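Local coordinates for Lmo2184 protein (Listeria monocytogenes serovar 1/2a, PDB 5JOQ) that probably binds heme at the cell surface as the lipoprotein substrate-binding component of an ABC transporter for iron uptake, at residues 50-55 with 66-71; 125-130 with 148-153; 184-189 with 206-211; 214-219 with 247-252. One frame throughout, in Å; residues are numbered along the deposited sequence.

The four contacts follow one another along the chain of a solute-binding protein whose two lobes are bridged by a long helix. Contact 1 lies in the N-terminal lobe, contact 2 on the antiparallel helices 123-136 and 140-161, and contacts 3 and 4 in the C-terminal lobe. The centres of contacts 1 and 2 are 20 Å apart and those of contacts 2 and 3 21 Å, with nearest atoms about 5 Å and about 6 Å apart. Contacts 3 and 4 are 19 Å apart between centres, and strand 208-210 leads directly into helix 213-219. Contacts 1 and 4 are the most distant pair, 47 Å between centres. Family members bind their ligand between the lobes.

Contact 1: residues 50-55 with 66-71; sequences KLDLPL and PKRYAD
Arg68 and Asp52 form a salt bridge between 66-71 and 50-55: Arg68 NH1 gives its N-H to Asp52 OD1 at 2.9 Å, in the guanidinium plane and on the anti lone pair of the carboxylate. Water 1 closes the link by donating to Asp52 OD1 and accepting from Arg68 NH2. Tyr69 OH donates to Leu53 O at 2.7 Å, almost in line with the carbonyl (165°), and this same oxygen also lies over a guanidinium face, 3.8 Å from Arg68 CZ.

The apolar part is a sandwich about the Tyr69 ring. Leu55 CD1 sits 3.6 Å from the centroid of the Tyr69 ring in a CH-pi contact, while Arg68 CG covers the opposite face. Chi1 of Arg68 (65°) puts CG over the ring, and the bend at chi3 (-63°) turns the guanidinium toward Asp52.

Asp52 has positive phi in a Schellman motif ending helix 42-50, and its carbonyl is bonded by Arg139. Tyrosine suits the site because its ring packs against leucine while its hydroxyl satisfies a backbone carbonyl. The salt bridge lies at exposed residues, where solvent probably weakens it, whereas the Tyr69 pairing is buried.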
loop_
_atom_site.group_PDB
_atom_site.type_symbol
_atom_site.label_atom_id
_atom_site.label_comp_id
_atom_site.label_asym_id
_atom_site.label_seq_id
_atom_site.Cartn_x
_atom_site.Cartn_y
_atom_site.Cartn_z
ATOM N N LYS A 50 8.186 -2.080 28.724
ATOM C CA LYS A 50 7.545 -1.665 29.972
ATOM C C LYS A 50 7.791 -2.676 31.076
ATOM O O LYS A 50 7.782 -2.304 32.253
ATOM C CB LYS A 50 6.033 -1.483 29.781
ATOM C CG LYS A 50 5.662 -0.340 28.799
ATOM C CD LYS A 50 6.003 1.029 29.339
ATOM C CE LYS A 50 5.538 2.109 28.309
ATOM N NZ LYS A 50 6.256 3.395 28.467
ATOM N N LEU A 51 7.995 -3.953 30.716
ATOM C CA LEU A 51 8.316 -4.983 31.700
ATOM C C LEU A 51 9.795 -5.045 32.036
ATOM O O LEU A 51 10.196 -5.876 32.870
ATOM C CB LEU A 51 7.843 -6.355 31.201
ATOM C CG LEU A 51 6.315 -6.498 31.045
ATOM C CD1 LEU A 51 5.947 -7.935 30.705
ATOM C CD2 LEU A 51 5.522 -6.027 32.290
ATOM N N ASP A 52 10.619 -4.212 31.402
ATOM C CA ASP A 52 12.054 -4.158 31.692
ATOM C C ASP A 52 12.720 -5.512 31.435
ATOM O O ASP A 52 13.526 -6.004 32.236
ATOM C CB ASP A 52 12.287 -3.693 33.135
ATOM C CG ASP A 52 13.759 -3.377 33.439
ATOM O OD1 ASP A 52 14.582 -3.204 32.506
ATOM O OD2 ASP A 52 14.091 -3.283 34.641
ATOM N N LEU A 53 12.389 -6.116 30.284
ATOM C CA LEU A 53 12.942 -7.399 29.883
ATOM C C LEU A 53 13.889 -7.241 28.698
ATOM O O LEU A 53 13.549 -6.553 27.731
ATOM C CB LEU A 53 11.811 -8.360 29.507
ATOM C CG LEU A 53 11.081 -8.918 30.742
ATOM C CD1 LEU A 53 9.761 -9.550 30.345
ATOM C CD2 LEU A 53 11.994 -9.927 31.486
ATOM N N PRO A 54 15.058 -7.877 28.721
ATOM C CA PRO A 54 15.912 -7.883 27.531
ATOM C C PRO A 54 15.347 -8.824 26.473
ATOM O O PRO A 54 14.591 -9.758 26.765
ATOM C CB PRO A 54 17.263 -8.367 28.063
ATOM C CG PRO A 54 16.932 -9.185 29.246
ATOM C CD PRO A 54 15.652 -8.634 29.837
ATOM N N LEU A 55 15.708 -8.548 25.224
ATOM C CA LEU A 55 15.302 -9.361 24.081
ATOM C C LEU A 55 16.532 -9.814 23.301
ATOM O O LEU A 55 17.518 -9.074 23.199
ATOM C CB LEU A 55 14.382 -8.574 23.141
ATOM C CG LEU A 55 13.049 -8.116 23.733
ATOM C CD1 LEU A 55 12.315 -7.264 22.713
ATOM C CD2 LEU A 55 12.186 -9.322 24.106
ATOM N N PRO A 66 11.241 0.695 20.910
ATOM C CA PRO A 66 11.921 1.245 22.089
ATOM C C PRO A 66 13.436 1.241 21.901
ATOM O O PRO A 66 14.017 0.290 21.362
ATOM C CB PRO A 66 11.475 0.320 23.227
ATOM C CG PRO A 66 10.116 -0.224 22.762
ATOM C CD PRO A 66 10.302 -0.386 21.247
ATOM N N LYS A 67 14.070 2.325 22.364
ATOM C CA LYS A 67 15.496 2.539 22.132
ATOM C C LYS A 67 16.366 1.458 22.756
ATOM O O LYS A 67 17.452 1.177 22.246
ATOM C CB LYS A 67 15.909 3.907 22.670
ATOM C CG LYS A 67 15.265 5.059 21.912
ATOM C CD LYS A 67 15.480 6.400 22.612
ATOM C CE LYS A 67 14.708 7.519 21.903
ATOM N NZ LYS A 67 15.140 7.653 20.485
ATOM N N ARG A 68 15.930 0.840 23.848
ATOM C CA ARG A 68 16.802 -0.145 24.469
ATOM C C ARG A 68 17.102 -1.319 23.539
ATOM O O ARG A 68 18.086 -2.023 23.755
ATOM C CB ARG A 68 16.202 -0.654 25.784
ATOM C CG ARG A 68 14.922 -1.416 25.624
ATOM C CD ARG A 68 14.483 -2.058 26.979
ATOM N NE ARG A 68 15.457 -3.049 27.466
ATOM C CZ ARG A 68 15.536 -3.463 28.730
ATOM N NH1 ARG A 68 14.702 -2.973 29.648
ATOM N NH2 ARG A 68 16.447 -4.372 29.082
ATOM N N TYR A 69 16.287 -1.559 22.515
ATOM C CA TYR A 69 16.501 -2.695 21.626
ATOM C C TYR A 69 17.176 -2.285 20.312
ATOM O O TYR A 69 17.116 -3.029 19.323
ATOM C CB TYR A 69 15.173 -3.403 21.355
ATOM C CG TYR A 69 14.412 -3.786 22.622
ATOM C CD1 TYR A 69 15.011 -4.566 23.609
ATOM C CD2 TYR A 69 13.086 -3.381 22.812
ATOM C CE1 TYR A 69 14.331 -4.925 24.759
ATOM C CE2 TYR A 69 12.382 -3.737 23.967
ATOM C CZ TYR A 69 13.006 -4.518 24.926
ATOM O OH TYR A 69 12.301 -4.868 26.044
ATOM N N ALA A 70 17.808 -1.110 20.291
ATOM C CA ALA A 70 18.417 -0.591 19.071
ATOM C C ALA A 70 19.336 -1.599 18.390
ATOM O O ALA A 70 19.430 -1.626 17.156
ATOM C CB ALA A 70 19.207 0.679 19.395
ATOM N N ASP A 71 20.036 -2.417 19.165
ATOM C CA ASP A 71 21.052 -3.304 18.615
ATOM C C ASP A 71 20.617 -4.763 18.615
ATOM O O ASP A 71 21.447 -5.647 18.386
ATOM C CB ASP A 71 22.364 -3.119 19.385
ATOM C CG ASP A 71 22.954 -1.725 19.186
ATOM O OD1 ASP A 71 22.968 -1.234 18.042
ATOM O OD2 ASP A 71 23.392 -1.107 20.175
HETATM O O HOH W 1 16.575 -5.288 31.851
#

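Contact 2: residues 125-130 with 148-153; sequences SMQTEI and KDLTSD
Segments 125-130 and 148-153, on helices 123-136 and 140-161, run nearly antiparallel (163°), with their axes 11.2 Å apart at closest approach and Gln127 and Leu150 nearest in register. That separation is wide enough for large side chains to fill the interface. Leu150 carries most of the apolar contact. Leu150 CD1 meets Ile130 CD1 at 3.8 Å, the two side chains reaching toward each other tip to tip; Met126 CE stands more loosely, 4.2 Å from Leu150 CD1, with the two chains crossing at about a right angle. Met126 starts out extended, CG anti to its backbone N (chi1 -179°), and bends only at the last torsion to bring CE round to the leucine. Branched and flexible apolar residues fit here because they can fill a buried seam from several directions.

On the more polar flank, Gln127 slides past Leu150 in the opposite direction, its NE2 lying 3.6 Å from Leu150 CB. Extended beyond CG, Gln127 NE2 donates to Thr151 OG1 at 3.0 Å; the bond is nearly straight (169°), the acceptor close to the amide plane. Thr151 OG1 is also bonded to Asn147 O, one turn earlier on its own helix, and Asn147 ND2 reaches back to Gln127 O. Pro277 of helix 276-288 also touches Leu150.

The contact joins the arms of an antiparallel helical hairpin, in a region predicted to be coiled coil. It combines a largely buried, leucine-centred apolar seam with a directional amide-to-hydroxyl bond, which probably helps to fix how far the helices can slide along each other.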
loop_
_atom_site.group_PDB
_atom_site.type_symbol
_atom_site.label_atom_id
_atom_site.label_comp_id
_atom_site.label_asym_id
_atom_site.label_seq_id
_atom_site.Cartn_x
_atom_site.Cartn_y
_atom_site.Cartn_z
ATOM N N SER A 125 -8.145 -9.007 27.382
ATOM C CA SER A 125 -7.302 -10.163 27.106
ATOM C C SER A 125 -5.844 -9.760 27.076
ATOM O O SER A 125 -4.998 -10.472 27.623
ATOM C CB SER A 125 -7.710 -10.836 25.786
ATOM O OG SER A 125 -8.939 -11.580 25.988
ATOM N N MET A 126 -5.526 -8.609 26.456
ATOM C CA MET A 126 -4.138 -8.127 26.487
ATOM C C MET A 126 -3.646 -7.944 27.924
ATOM O O MET A 126 -2.504 -8.290 28.252
ATOM C CB MET A 126 -4.010 -6.792 25.713
ATOM C CG MET A 126 -2.573 -6.266 25.695
ATOM S SD MET A 126 -2.394 -4.675 24.839
ATOM C CE MET A 126 -3.331 -3.582 25.950
ATOM N N GLN A 127 -4.486 -7.370 28.793
ATOM C CA GLN A 127 -4.072 -7.176 30.182
ATOM C C GLN A 127 -3.823 -8.503 30.902
ATOM O O GLN A 127 -2.887 -8.610 31.702
ATOM C CB GLN A 127 -5.106 -6.343 30.931
ATOM C CG GLN A 127 -5.151 -4.884 30.407
ATOM C CD GLN A 127 -5.983 -4.038 31.335
ATOM O OE1 GLN A 127 -7.207 -4.028 31.244
ATOM N NE2 GLN A 127 -5.322 -3.342 32.268
ATOM N N THR A 128 -4.645 -9.527 30.654
ATOM C CA THR A 128 -4.336 -10.839 31.244
ATOM C C THR A 128 -2.999 -11.378 30.719
ATOM O O THR A 128 -2.217 -11.995 31.472
ATOM C CB THR A 128 -5.467 -11.822 30.936
ATOM O OG1 THR A 128 -6.674 -11.374 31.586
ATOM C CG2 THR A 128 -5.112 -13.271 31.416
ATOM N N GLU A 129 -2.717 -11.164 29.424
ATOM C CA GLU A 129 -1.435 -11.612 28.875
ATOM C C GLU A 129 -0.278 -10.864 29.519
ATOM O O GLU A 129 0.767 -11.459 29.810
ATOM C CB GLU A 129 -1.388 -11.437 27.356
ATOM C CG GLU A 129 -2.411 -12.302 26.606
ATOM C CD GLU A 129 -2.153 -13.821 26.654
ATOM O OE1 GLU A 129 -1.212 -14.295 27.333
ATOM O OE2 GLU A 129 -2.941 -14.539 26.003
ATOM N N ILE A 130 -0.472 -9.576 29.800
ATOM C CA ILE A 130 0.560 -8.792 30.490
ATOM C C ILE A 130 0.807 -9.360 31.889
ATOM O O ILE A 130 1.959 -9.573 32.306
ATOM C CB ILE A 130 0.148 -7.306 30.530
ATOM C CG1 ILE A 130 0.307 -6.677 29.130
ATOM C CG2 ILE A 130 0.959 -6.547 31.597
ATOM C CD1 ILE A 130 -0.433 -5.257 28.990
ATOM N N LYS A 148 -2.233 -1.366 35.989
ATOM C CA LYS A 148 -2.880 -0.311 36.774
ATOM C C LYS A 148 -3.076 0.943 35.927
ATOM O O LYS A 148 -4.137 1.572 35.952
ATOM C CB LYS A 148 -2.019 0.016 37.986
ATOM C CG LYS A 148 -2.638 0.983 38.941
ATOM C CD LYS A 148 -1.681 1.267 40.096
ATOM C CE LYS A 148 -2.174 2.440 40.955
ATOM N NZ LYS A 148 -1.181 2.740 42.026
ATOM N N ASP A 149 -2.028 1.337 35.198
ATOM C CA ASP A 149 -2.080 2.528 34.350
ATOM C C ASP A 149 -3.129 2.374 33.255
ATOM O O ASP A 149 -3.926 3.281 33.015
ATOM C CB ASP A 149 -0.704 2.790 33.729
ATOM C CG ASP A 149 0.316 3.310 34.747
ATOM O OD1 ASP A 149 -0.093 3.741 35.858
ATOM O OD2 ASP A 149 1.534 3.291 34.433
ATOM N N LEU A 150 -3.093 1.249 32.538
ATOM C CA LEU A 150 -4.087 0.971 31.510
ATOM C C LEU A 150 -5.498 1.032 32.072
ATOM O O LEU A 150 -6.383 1.675 31.497
ATOM C CB LEU A 150 -3.834 -0.411 30.893
ATOM C CG LEU A 150 -2.564 -0.540 30.037
ATOM C CD1 LEU A 150 -2.276 -2.037 29.672
ATOM C CD2 LEU A 150 -2.667 0.308 28.780
ATOM N N THR A 151 -5.737 0.318 33.171
ATOM C CA THR A 151 -7.074 0.278 33.748
ATOM C C THR A 151 -7.540 1.661 34.169
ATOM O O THR A 151 -8.724 1.986 34.038
ATOM C CB THR A 151 -7.080 -0.675 34.939
ATOM O OG1 THR A 151 -6.925 -2.009 34.437
ATOM C CG2 THR A 151 -8.372 -0.523 35.770
ATOM N N SER A 152 -6.636 2.480 34.708
ATOM C CA SER A 152 -7.023 3.843 35.060
ATOM C C SER A 152 -7.500 4.614 33.828
ATOM O O SER A 152 -8.504 5.340 33.886
ATOM C CB SER A 152 -5.853 4.551 35.751
ATOM O OG SER A 152 -6.147 5.916 35.938
ATOM N N ASP A 153 -6.798 4.481 32.711
ATOM C CA ASP A 153 -7.208 5.165 31.488
ATOM C C ASP A 153 -8.552 4.649 30.955
ATOM O O ASP A 153 -9.420 5.421 30.587
ATOM C CB ASP A 153 -6.133 5.052 30.407
ATOM C CG ASP A 153 -4.877 5.832 30.746
ATOM O OD1 ASP A 153 -4.962 6.752 31.564
ATOM O OD2 ASP A 153 -3.819 5.515 30.199
#

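Contact 3: residues 184-189 with 206-211; sequences EHAYIG and VEYLAS
Ala186 and Tyr208 form the close-packed, buried side of this contact. Ala186 CB lies 3.8 Å from Tyr208 CE1 and equally near Tyr208 OH, meeting the phenol obliquely near its outer end. The tyrosine begins by pointing away from 184-189, but its long ring carries the hydroxyl end back to the alanine. Ala186 CB also stands 4.1 Å from Glu207 CB, and a small residue suits a place where the two segments come close; the His185 and Glu207 CA atoms next to it are 4.9 Å apart. Glu207 CB in turn lies over one face of the Tyr208 ring, offset toward its rim.

The outer side is more polar and partly water-mediated. Glu207 CG packs 3.6 Å from His185 O, and beyond it the extended chain lets OE2 accept a hydrogen bond from water 2, which also donates to His185 O at 2.9 Å. Water therefore spans the space between the carboxylate and the backbone. The His185 ring presents its edge to Val206 O, with CD2 3.5 Å from that oxygen, while Glu184 CG covers one ring face. Its NE2 is hydrogen-bonded to Gln204 O, which probably helps fix the ring's rotation.

Tyr208 also packs against Glu241 of the second subunit. Ala186 is the N-cap residue of helix 187-194, and Glu207 and Leu209 make backbone bonds to Thr183 and Val181. The contact thus joins the turn between strand 180-182 and that helix to the antiparallel neighbour strand 208-210, at the edge of the mixed beta-sheet of the C-terminal lobe of a solute-binding protein.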
loop_
_atom_site.group_PDB
_atom_site.type_symbol
_atom_site.label_atom_id
_atom_site.label_comp_id
_atom_site.label_asym_id
_atom_site.label_seq_id
_atom_site.Cartn_x
_atom_site.Cartn_y
_atom_site.Cartn_z
ATOM N N GLU A 184 -17.951 -7.175 18.209
ATOM C CA GLU A 184 -17.394 -6.921 19.533
ATOM C C GLU A 184 -16.248 -7.870 19.870
ATOM O O GLU A 184 -15.475 -7.582 20.795
ATOM C CB GLU A 184 -18.496 -7.086 20.611
ATOM C CG GLU A 184 -18.967 -8.544 20.743
ATOM C CD GLU A 184 -20.184 -8.710 21.657
ATOM O OE1 GLU A 184 -20.219 -7.970 22.681
ATOM O OE2 GLU A 184 -21.076 -9.565 21.340
ATOM N N HIS A 185 -16.126 -8.998 19.160
ATOM C CA HIS A 185 -15.091 -9.977 19.522
ATOM C C HIS A 185 -13.714 -9.647 18.977
ATOM O O HIS A 185 -12.738 -10.346 19.331
ATOM C CB HIS A 185 -15.473 -11.399 19.066
ATOM C CG HIS A 185 -16.804 -11.836 19.588
ATOM N ND1 HIS A 185 -17.067 -11.974 20.934
ATOM C CD2 HIS A 185 -17.957 -12.134 18.948
ATOM C CE1 HIS A 185 -18.328 -12.337 21.104
ATOM N NE2 HIS A 185 -18.886 -12.460 19.909
ATOM N N ALA A 186 -13.597 -8.630 18.134
ATOM C CA ALA A 186 -12.309 -8.156 17.647
ATOM C C ALA A 186 -11.924 -6.873 18.376
ATOM O O ALA A 186 -12.768 -6.206 18.972
ATOM C CB ALA A 186 -12.351 -7.907 16.125
ATOM N N TYR A 187 -10.637 -6.509 18.281
ATOM C CA TYR A 187 -10.123 -5.404 19.099
ATOM C C TYR A 187 -10.812 -4.074 18.785
ATOM O O TYR A 187 -11.166 -3.316 19.697
ATOM C CB TYR A 187 -8.612 -5.289 18.897
ATOM C CG TYR A 187 -8.000 -3.979 19.411
ATOM C CD1 TYR A 187 -8.062 -3.638 20.773
ATOM C CD2 TYR A 187 -7.343 -3.113 18.540
ATOM C CE1 TYR A 187 -7.494 -2.463 21.262
ATOM C CE2 TYR A 187 -6.760 -1.938 19.010
ATOM C CZ TYR A 187 -6.827 -1.629 20.368
ATOM O OH TYR A 187 -6.256 -0.478 20.828
ATOM N N ILE A 188 -10.988 -3.750 17.501
ATOM C CA ILE A 188 -11.653 -2.483 17.206
ATOM C C ILE A 188 -13.096 -2.533 17.696
ATOM O O ILE A 188 -13.631 -1.522 18.151
ATOM C CB ILE A 188 -11.608 -2.141 15.705
ATOM C CG1 ILE A 188 -10.162 -2.046 15.190
ATOM C CG2 ILE A 188 -12.402 -0.816 15.421
ATOM C CD1 ILE A 188 -9.388 -0.944 15.794
ATOM N N GLY A 189 -13.753 -3.693 17.621
ATOM C CA GLY A 189 -15.071 -3.828 18.258
ATOM C C GLY A 189 -15.033 -3.602 19.763
ATOM O O GLY A 189 -15.969 -3.025 20.347
ATOM N N VAL A 206 -18.160 -14.777 15.851
ATOM C CA VAL A 206 -16.916 -14.590 15.150
ATOM C C VAL A 206 -16.437 -13.162 15.234
ATOM O O VAL A 206 -17.193 -12.272 15.517
ATOM C CB VAL A 206 -17.032 -14.930 13.654
ATOM C CG1 VAL A 206 -17.350 -16.394 13.445
ATOM C CG2 VAL A 206 -18.063 -14.053 12.985
ATOM N N GLU A 207 -15.154 -12.981 14.985
ATOM C CA GLU A 207 -14.534 -11.651 14.972
ATOM C C GLU A 207 -14.912 -10.833 13.731
ATOM O O GLU A 207 -15.124 -9.607 13.822
ATOM C CB GLU A 207 -13.009 -11.812 15.032
ATOM C CG GLU A 207 -12.485 -12.377 16.354
ATOM C CD GLU A 207 -11.008 -12.793 16.271
ATOM O OE1 GLU A 207 -10.328 -12.415 15.295
ATOM O OE2 GLU A 207 -10.516 -13.487 17.172
ATOM N N TYR A 208 -14.953 -11.476 12.553
ATOM C CA TYR A 208 -15.202 -10.775 11.283
ATOM C C TYR A 208 -16.262 -11.525 10.495
ATOM O O TYR A 208 -16.225 -12.762 10.404
ATOM C CB TYR A 208 -13.918 -10.646 10.419
ATOM C CG TYR A 208 -12.775 -10.064 11.202
ATOM C CD1 TYR A 208 -12.802 -8.732 11.614
ATOM C CD2 TYR A 208 -11.681 -10.847 11.548
ATOM C CE1 TYR A 208 -11.776 -8.208 12.383
ATOM C CE2 TYR A 208 -10.657 -10.333 12.320
ATOM C CZ TYR A 208 -10.714 -9.000 12.719
ATOM O OH TYR A 208 -9.687 -8.513 13.483
ATOM N N LEU A 209 -17.236 -10.783 9.975
ATOM C CA LEU A 209 -18.329 -11.332 9.182
ATOM C C LEU A 209 -18.274 -10.784 7.767
ATOM O O LEU A 209 -17.854 -9.644 7.534
ATOM C CB LEU A 209 -19.713 -10.949 9.769
ATOM C CG LEU A 209 -20.065 -11.468 11.146
ATOM C CD1 LEU A 209 -21.116 -10.592 11.776
ATOM C CD2 LEU A 209 -20.577 -12.883 10.991
ATOM N N ALA A 210 -18.775 -11.572 6.830
ATOM C CA ALA A 210 -19.044 -11.043 5.500
ATOM C C ALA A 210 -20.169 -10.010 5.595
ATOM O O ALA A 210 -21.079 -10.138 6.411
ATOM C CB ALA A 210 -19.437 -12.177 4.548
ATOM N N SER A 211 -20.095 -8.953 4.798
ATOM C CA SER A 211 -21.072 -7.872 4.935
ATOM C C SER A 211 -22.375 -8.265 4.240
ATOM O O SER A 211 -22.359 -8.720 3.097
ATOM C CB SER A 211 -20.506 -6.577 4.355
ATOM O OG SER A 211 -20.153 -6.817 2.987
HETATM O O HOH W 2 -11.678 -13.032 19.893
#

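Contact 4: residues 214-219 with 247-252; sequences EYLQSA and DIWKHF
Phe252 lays one ring face against the backbone of Gln217, whose CA is 3.7 Å from the ring centroid, a CH-pi contact displaced toward the rim. Gln217 CB adds a 3.5 Å contact to Phe252 CE1, and Leu216 CB meets the ring edge, 3.8 Å from Phe252 CZ. A flat aromatic suits this place because its face can lie close against a helix turn. Leu216 CD1 comes loosely to the indole edge, 4.5 Å from Trp249 CH2.

The Gln217 side chain runs out extended, CG turned opposite the amide nitrogen (chi1 -176°), alongside His251. Its amide plane stands 72° from the Phe252 ring, and its OE1 takes a hydrogen bond from water 3 at 2.9 Å. That water also donates to Asp247 O and accepts from His251 N, so three groups from the two segments grip it. Glutamine fits here: its methylenes pack on the ring while its carbonyl oxygen reaches the water.

Further out, Trp249 stacks on Phe243 and packs against Leu170 and Leu172. Phe252, the N-cap of helix 253-256, and Leu216 likewise reach Leu170, so helix 213-219 and the weakly bonded helix about 247-250 share strand 168-173 as their common floor.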
loop_
_atom_site.group_PDB
_atom_site.type_symbol
_atom_site.label_atom_id
_atom_site.label_comp_id
_atom_site.label_asym_id
_atom_site.label_seq_id
_atom_site.Cartn_x
_atom_site.Cartn_y
_atom_site.Cartn_z
ATOM N N GLU A 214 -27.661 -5.009 2.596
ATOM C CA GLU A 214 -29.071 -4.630 2.670
ATOM C C GLU A 214 -29.577 -4.718 4.097
ATOM O O GLU A 214 -30.351 -3.862 4.538
ATOM C CB GLU A 214 -29.922 -5.520 1.777
ATOM C CG GLU A 214 -29.509 -5.459 0.282
ATOM C CD GLU A 214 -28.588 -6.647 -0.070
ATOM O OE1 GLU A 214 -27.994 -7.261 0.857
ATOM O OE2 GLU A 214 -28.489 -6.968 -1.264
ATOM N N TYR A 215 -29.162 -5.757 4.823
ATOM C CA TYR A 215 -29.483 -5.841 6.247
ATOM C C TYR A 215 -28.895 -4.653 6.999
ATOM O O TYR A 215 -29.563 -4.022 7.843
ATOM C CB TYR A 215 -28.943 -7.175 6.822
ATOM C CG TYR A 215 -28.961 -7.172 8.342
ATOM C CD1 TYR A 215 -30.133 -7.422 9.050
ATOM C CD2 TYR A 215 -27.832 -6.838 9.059
ATOM C CE1 TYR A 215 -30.153 -7.384 10.464
ATOM C CE2 TYR A 215 -27.847 -6.796 10.467
ATOM C CZ TYR A 215 -29.006 -7.060 11.157
ATOM O OH TYR A 215 -28.996 -7.011 12.551
ATOM N N LEU A 216 -27.628 -4.335 6.715
ATOM C CA LEU A 216 -26.961 -3.248 7.437
ATOM C C LEU A 216 -27.625 -1.910 7.138
ATOM O O LEU A 216 -27.783 -1.069 8.034
ATOM C CB LEU A 216 -25.480 -3.205 7.072
ATOM C CG LEU A 216 -24.653 -4.443 7.537
ATOM C CD1 LEU A 216 -23.263 -4.407 6.928
ATOM C CD2 LEU A 216 -24.514 -4.493 9.092
ATOM N N GLN A 217 -28.038 -1.701 5.890
ATOM C CA GLN A 217 -28.730 -0.453 5.563
ATOM C C GLN A 217 -30.021 -0.319 6.358
ATOM O O GLN A 217 -30.372 0.770 6.835
ATOM C CB GLN A 217 -29.019 -0.388 4.059
ATOM C CG GLN A 217 -29.669 0.980 3.661
ATOM C CD GLN A 217 -29.886 1.104 2.145
ATOM O OE1 GLN A 217 -28.956 0.900 1.377
ATOM N NE2 GLN A 217 -31.102 1.409 1.727
ATOM N N SER A 218 -30.765 -1.405 6.480
ATOM C CA SER A 218 -31.997 -1.368 7.263
ATOM C C SER A 218 -31.690 -1.141 8.745
ATOM O O SER A 218 -32.448 -0.463 9.450
ATOM C CB SER A 218 -32.751 -2.683 7.072
ATOM O OG SER A 218 -33.940 -2.711 7.819
ATOM N N ALA A 219 -30.594 -1.696 9.238
ATOM C CA ALA A 219 -30.235 -1.445 10.635
ATOM C C ALA A 219 -29.904 0.029 10.848
ATOM O O ALA A 219 -30.119 0.572 11.945
ATOM C CB ALA A 219 -29.065 -2.325 11.054
ATOM N N ASP A 247 -23.701 2.638 -4.934
ATOM C CA ASP A 247 -25.091 2.340 -4.561
ATOM C C ASP A 247 -25.175 1.465 -3.321
ATOM O O ASP A 247 -26.140 1.557 -2.555
ATOM C CB ASP A 247 -25.811 1.643 -5.703
ATOM C CG ASP A 247 -26.167 2.616 -6.831
ATOM O OD1 ASP A 247 -26.401 3.807 -6.546
ATOM O OD2 ASP A 247 -26.218 2.183 -7.964
ATOM N N ILE A 248 -24.183 0.619 -3.140
ATOM C CA ILE A 248 -24.168 -0.296 -2.030
ATOM C C ILE A 248 -24.205 0.412 -0.674
ATOM O O ILE A 248 -24.807 -0.094 0.219
ATOM C CB ILE A 248 -22.910 -1.197 -2.077
ATOM C CG1 ILE A 248 -22.840 -1.967 -3.397
ATOM C CG2 ILE A 248 -22.873 -2.170 -0.922
ATOM C CD1 ILE A 248 -24.026 -2.858 -3.597
ATOM N N TRP A 249 -23.525 1.538 -0.520
ATOM C CA TRP A 249 -23.455 2.252 0.753
ATOM C C TRP A 249 -24.036 3.665 0.835
ATOM O O TRP A 249 -24.358 4.145 1.915
ATOM C CB TRP A 249 -21.975 2.378 1.153
ATOM C CG TRP A 249 -21.206 1.101 1.235
ATOM C CD1 TRP A 249 -20.307 0.641 0.349
ATOM C CD2 TRP A 249 -21.281 0.128 2.272
ATOM N NE1 TRP A 249 -19.807 -0.554 0.751
ATOM C CE2 TRP A 249 -20.396 -0.901 1.932
ATOM C CE3 TRP A 249 -22.024 0.017 3.441
ATOM C CZ2 TRP A 249 -20.228 -2.017 2.720
ATOM C CZ3 TRP A 249 -21.859 -1.084 4.218
ATOM C CH2 TRP A 249 -20.959 -2.091 3.864
ATOM N N LYS A 250 -24.150 4.316 -0.310
ATOM C CA LYS A 250 -24.553 5.707 -0.375
ATOM C C LYS A 250 -25.922 6.071 0.139
ATOM O O LYS A 250 -26.171 7.198 0.431
ATOM C CB LYS A 250 -24.264 6.348 -1.722
ATOM C CG LYS A 250 -25.254 6.067 -2.816
ATOM C CD LYS A 250 -24.902 6.945 -3.996
ATOM C CE LYS A 250 -25.842 6.769 -5.150
ATOM N NZ LYS A 250 -25.658 7.894 -6.100
ATOM N N HIS A 251 -26.815 5.120 0.215
ATOM C CA HIS A 251 -28.128 5.448 0.772
ATOM C C HIS A 251 -28.216 5.186 2.280
ATOM O O HIS A 251 -29.273 5.430 2.875
ATOM C CB HIS A 251 -29.215 4.707 0.006
ATOM C CG HIS A 251 -29.117 4.917 -1.485
ATOM N ND1 HIS A 251 -29.627 6.037 -2.109
ATOM C CD2 HIS A 251 -28.523 4.183 -2.455
ATOM C CE1 HIS A 251 -29.363 5.978 -3.401
ATOM N NE2 HIS A 251 -28.694 4.860 -3.636
ATOM N N PHE A 252 -27.122 4.767 2.924
ATOM C CA PHE A 252 -27.086 4.769 4.394
ATOM C C PHE A 252 -27.218 6.192 4.928
ATOM O O PHE A 252 -26.531 7.103 4.462
ATOM C CB PHE A 252 -25.773 4.205 4.914
ATOM C CG PHE A 252 -25.679 2.696 4.882
ATOM C CD1 PHE A 252 -25.769 2.007 3.679
ATOM C CD2 PHE A 252 -25.436 1.989 6.060
ATOM C CE1 PHE A 252 -25.654 0.603 3.643
ATOM C CE2 PHE A 252 -25.310 0.583 6.053
ATOM C CZ PHE A 252 -25.414 -0.110 4.849
HETATM O O HOH W 3 -26.837 2.307 0.078
#